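Local coordinates for beta2-microglobulin (Anolis carolinensis, PDB 7CPO), which probably serves as the invariant light chain of the MHC class I molecule, supporting the heavy chain that presents peptides to T cells, at residues E20-H31 against T61-P72. Sequence-based numbering, arbitrary orientation.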
# COMPACT_ATOMS: atom_id res chain seq x y z
N GLU B 20 2.29 7.08 25.85
CA GLU B 20 2.53 7.57 24.50
C GLU B 20 2.04 6.60 23.44
O GLU B 20 2.12 5.37 23.60
CB GLU B 20 4.01 7.89 24.28
CG GLU B 20 4.15 8.79 23.05
CD GLU B 20 5.57 9.12 22.67
OE1 GLU B 20 5.75 10.07 21.87
OE2 GLU B 20 6.49 8.46 23.20
N ASN B 21 1.54 7.17 22.36
CA ASN B 21 0.84 6.45 21.32
C ASN B 21 1.26 7.02 19.97
O ASN B 21 2.01 7.99 19.88
CB ASN B 21 -0.67 6.58 21.54
CG ASN B 21 -1.45 5.40 21.00
OD1 ASN B 21 -1.17 4.89 19.91
ND2 ASN B 21 -2.47 4.98 21.75
N THR B 22 0.78 6.40 18.90
CA THR B 22 0.94 6.96 17.56
C THR B 22 -0.42 7.10 16.93
O THR B 22 -1.20 6.14 16.90
CB THR B 22 1.84 6.08 16.69
OG1 THR B 22 3.08 5.88 17.37
CG2 THR B 22 2.10 6.75 15.34
N PHE B 23 -0.70 8.29 16.44
CA PHE B 23 -1.95 8.59 15.75
C PHE B 23 -1.71 8.47 14.26
O PHE B 23 -0.75 9.05 13.74
CB PHE B 23 -2.40 10.01 16.11
CG PHE B 23 -3.67 10.44 15.44
CD1 PHE B 23 -4.83 9.68 15.56
CD2 PHE B 23 -3.72 11.61 14.71
CE1 PHE B 23 -6.00 10.08 14.95
CE2 PHE B 23 -4.89 12.02 14.09
CZ PHE B 23 -6.03 11.26 14.22
N HIS B 24 -2.57 7.72 13.57
CA HIS B 24 -2.44 7.49 12.13
C HIS B 24 -3.66 7.98 11.39
O HIS B 24 -4.79 7.85 11.87
CB HIS B 24 -2.27 6.00 11.79
CG HIS B 24 -1.20 5.30 12.56
ND1 HIS B 24 -1.35 4.91 13.88
CD2 HIS B 24 0.04 4.87 12.19
CE1 HIS B 24 -0.26 4.29 14.29
NE2 HIS B 24 0.60 4.25 13.28
N CYS B 25 -3.44 8.49 10.18
CA CYS B 25 -4.50 8.71 9.21
C CYS B 25 -4.09 8.06 7.89
O CYS B 25 -2.99 8.31 7.38
CB CYS B 25 -4.80 10.20 9.03
SG CYS B 25 -6.11 10.51 7.81
N TYR B 26 -4.96 7.22 7.35
CA TYR B 26 -4.63 6.37 6.21
C TYR B 26 -5.70 6.52 5.13
O TYR B 26 -6.89 6.40 5.41
CB TYR B 26 -4.51 4.91 6.65
CG TYR B 26 -4.20 3.96 5.53
CD1 TYR B 26 -2.98 4.01 4.86
CD2 TYR B 26 -5.13 3.01 5.13
CE1 TYR B 26 -2.70 3.13 3.83
CE2 TYR B 26 -4.86 2.14 4.10
CZ TYR B 26 -3.64 2.20 3.45
OH TYR B 26 -3.37 1.33 2.42
N ALA B 27 -5.25 6.79 3.92
CA ALA B 27 -6.12 6.98 2.77
C ALA B 27 -5.73 5.99 1.69
O ALA B 27 -4.55 5.74 1.48
CB ALA B 27 -6.03 8.40 2.22
N GLU B 28 -6.73 5.45 1.01
CA GLU B 28 -6.47 4.47 -0.03
C GLU B 28 -7.60 4.55 -1.04
O GLU B 28 -8.61 5.23 -0.83
CB GLU B 28 -6.32 3.06 0.56
CG GLU B 28 -7.60 2.41 1.09
CD GLU B 28 -7.42 0.91 1.33
OE1 GLU B 28 -6.26 0.46 1.36
OE2 GLU B 28 -8.43 0.19 1.49
N SER B 29 -7.40 3.89 -2.18
CA SER B 29 -8.41 3.70 -3.21
C SER B 29 -8.74 4.99 -3.96
O SER B 29 -9.80 5.08 -4.58
CB SER B 29 -9.68 3.08 -2.62
OG SER B 29 -9.36 1.87 -1.96
N PHE B 30 -7.85 5.99 -3.97
CA PHE B 30 -8.13 7.26 -4.63
C PHE B 30 -7.27 7.45 -5.87
O PHE B 30 -6.27 6.76 -6.09
CB PHE B 30 -7.93 8.44 -3.67
CG PHE B 30 -6.53 8.53 -3.08
CD1 PHE B 30 -5.56 9.32 -3.67
CD2 PHE B 30 -6.20 7.82 -1.92
CE1 PHE B 30 -4.28 9.40 -3.14
CE2 PHE B 30 -4.93 7.89 -1.38
CZ PHE B 30 -3.97 8.68 -1.99
N HIS B 31 -7.68 8.42 -6.68
CA HIS B 31 -7.00 8.76 -7.91
C HIS B 31 -7.49 10.13 -8.37
O HIS B 31 -8.68 10.42 -8.25
CB HIS B 31 -7.28 7.70 -8.98
CG HIS B 31 -6.24 7.66 -10.05
ND1 HIS B 31 -6.13 8.65 -11.02
CD2 HIS B 31 -5.25 6.77 -10.31
CE1 HIS B 31 -5.12 8.36 -11.82
NE2 HIS B 31 -4.57 7.23 -11.40
N THR B 61 -4.98 2.25 -7.76
CA THR B 61 -5.35 3.31 -6.84
C THR B 61 -4.30 3.44 -5.75
O THR B 61 -3.70 2.46 -5.30
CB THR B 61 -6.72 3.07 -6.22
OG1 THR B 61 -6.69 1.87 -5.43
CG2 THR B 61 -7.79 2.97 -7.30
N PHE B 62 -4.12 4.67 -5.29
CA PHE B 62 -3.01 5.10 -4.46
C PHE B 62 -3.29 4.91 -2.97
O PHE B 62 -4.43 4.77 -2.55
CB PHE B 62 -2.71 6.55 -4.77
CG PHE B 62 -2.18 6.75 -6.16
CD1 PHE B 62 -0.82 6.56 -6.42
CD2 PHE B 62 -3.03 7.09 -7.20
CE1 PHE B 62 -0.32 6.73 -7.70
CE2 PHE B 62 -2.54 7.25 -8.48
CZ PHE B 62 -1.17 7.07 -8.74
N GLU B 63 -2.20 4.87 -2.19
CA GLU B 63 -2.26 4.75 -0.73
C GLU B 63 -1.26 5.72 -0.11
O GLU B 63 -0.20 5.98 -0.68
CB GLU B 63 -1.92 3.33 -0.23
CG GLU B 63 -2.33 2.20 -1.13
CD GLU B 63 -1.67 0.88 -0.75
OE1 GLU B 63 -0.45 0.88 -0.45
OE2 GLU B 63 -2.38 -0.15 -0.75
N ARG B 64 -1.60 6.21 1.08
CA ARG B 64 -0.77 7.18 1.79
C ARG B 64 -1.07 7.10 3.28
O ARG B 64 -2.23 7.15 3.69
CB ARG B 64 -1.02 8.60 1.27
CG ARG B 64 -0.25 9.69 2.03
CD ARG B 64 1.19 9.78 1.55
NE ARG B 64 1.27 10.42 0.25
CZ ARG B 64 2.40 10.58 -0.43
NH1 ARG B 64 3.55 10.14 0.08
NH2 ARG B 64 2.39 11.19 -1.61
N LEU B 65 -0.01 7.00 4.08
CA LEU B 65 -0.11 6.93 5.52
C LEU B 65 0.54 8.17 6.13
O LEU B 65 1.61 8.60 5.68
CB LEU B 65 0.55 5.67 6.07
CG LEU B 65 0.55 5.56 7.59
CD1 LEU B 65 -0.87 5.31 8.16
CD2 LEU B 65 1.50 4.47 8.01
N VAL B 66 -0.11 8.74 7.14
CA VAL B 66 0.32 9.97 7.80
C VAL B 66 0.19 9.75 9.29
O VAL B 66 -0.86 9.27 9.76
CB VAL B 66 -0.52 11.18 7.36
CG1 VAL B 66 -0.00 12.45 8.00
CG2 VAL B 66 -0.50 11.32 5.82
N TYR B 67 1.23 10.05 10.04
CA TYR B 67 1.19 9.72 11.46
C TYR B 67 2.10 10.63 12.26
O TYR B 67 2.94 11.35 11.71
CB TYR B 67 1.54 8.24 11.69
CG TYR B 67 2.93 7.86 11.22
CD1 TYR B 67 4.00 7.87 12.10
CD2 TYR B 67 3.16 7.48 9.91
CE1 TYR B 67 5.28 7.53 11.68
CE2 TYR B 67 4.44 7.14 9.48
CZ TYR B 67 5.49 7.16 10.37
OH TYR B 67 6.76 6.82 9.94
N ALA B 68 1.90 10.60 13.58
CA ALA B 68 2.63 11.44 14.52
C ALA B 68 2.53 10.84 15.90
O ALA B 68 1.50 10.27 16.26
CB ALA B 68 2.10 12.88 14.53
N LYS B 69 3.62 10.93 16.66
CA LYS B 69 3.59 10.52 18.05
C LYS B 69 2.79 11.52 18.86
O LYS B 69 2.72 12.71 18.53
CB LYS B 69 5.01 10.38 18.60
CG LYS B 69 5.75 9.10 18.17
CD LYS B 69 6.95 8.79 19.08
CE LYS B 69 8.02 9.91 19.02
NZ LYS B 69 9.27 9.51 18.30
N VAL B 70 2.14 11.03 19.91
CA VAL B 70 1.26 11.86 20.73
C VAL B 70 1.04 11.16 22.06
O VAL B 70 1.22 9.94 22.17
CB VAL B 70 -0.08 12.13 20.00
CG1 VAL B 70 -1.01 10.93 20.11
CG2 VAL B 70 -0.73 13.38 20.56
N ILE B 71 0.69 11.93 23.07
CA ILE B 71 0.40 11.42 24.41
C ILE B 71 -1.05 11.72 24.74
O ILE B 71 -1.40 12.88 25.02
CB ILE B 71 1.35 12.00 25.46
CG1 ILE B 71 2.81 11.87 25.02
CG2 ILE B 71 1.15 11.32 26.79
CD1 ILE B 71 3.79 12.27 26.12
N PRO B 72 -1.94 10.74 24.71
CA PRO B 72 -3.35 11.01 24.97
C PRO B 72 -3.63 11.52 26.39
O PRO B 72 -2.86 11.30 27.33
CB PRO B 72 -4.03 9.65 24.72
CG PRO B 72 -3.09 8.92 23.79
CD PRO B 72 -1.71 9.38 24.16
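The carbonyl oxygen of Val66 is gripped twice from the neighbouring strand: Cys25 N donates to it over 2.7 Å in a nearly straight bond (171°), and His24 CA, 3.4 Å from Val66 O, adds a CA-H...O contact. Cys25 O accepts Val66 N in return, and the same reciprocal exchange joins Asn21 to Val70, Phe23 to Ala68 and Ala27 to Arg64. An antiparallel ladder results, the two central strands of one sheet of the immunoglobulin sandwich. Cys25 and Val66 face the other sheet, where the cysteine forms its disulfide with Cys80 and both residues touch Ile37.

The opposite face carries His24, Tyr26, Leu65 and Tyr67. Leu65 CD1 reaches the His24 ring at its edge and lies 4.0 Å from Tyr26 CB. The Tyr26 ring runs alongside the Glu63 side chain, its OH 3.6 Å from Glu63 CB. Glu28 and Glu63 bring their carboxylates close, and Lys57 forms a salt bridge with each. His24 NE2 hydrogen-bonds to Ser239 N of the MHC class I antigen chain.

Beyond the corner at Ser29, Phe62 N donates to Phe30 O at 178°. Here Phe30 CG sits between backbone N and carbonyl carbon (chi1 58°), folding the ring back so that Phe62 CB lies over one face, 3.6 Å from Phe30 CE1. The Phe62 ring itself extends to His31, its CE2 3.3 Å from His31 CD2.

Chemically, the ladder divides the work: the face of Cys25 and Val66 packs on the other sheet, around the disulfide, the other mixes apolar contacts with a histidine that hydrogen-bonds to the heavy chain, and the shared lysine probably offsets the glutamates' mutual repulsion.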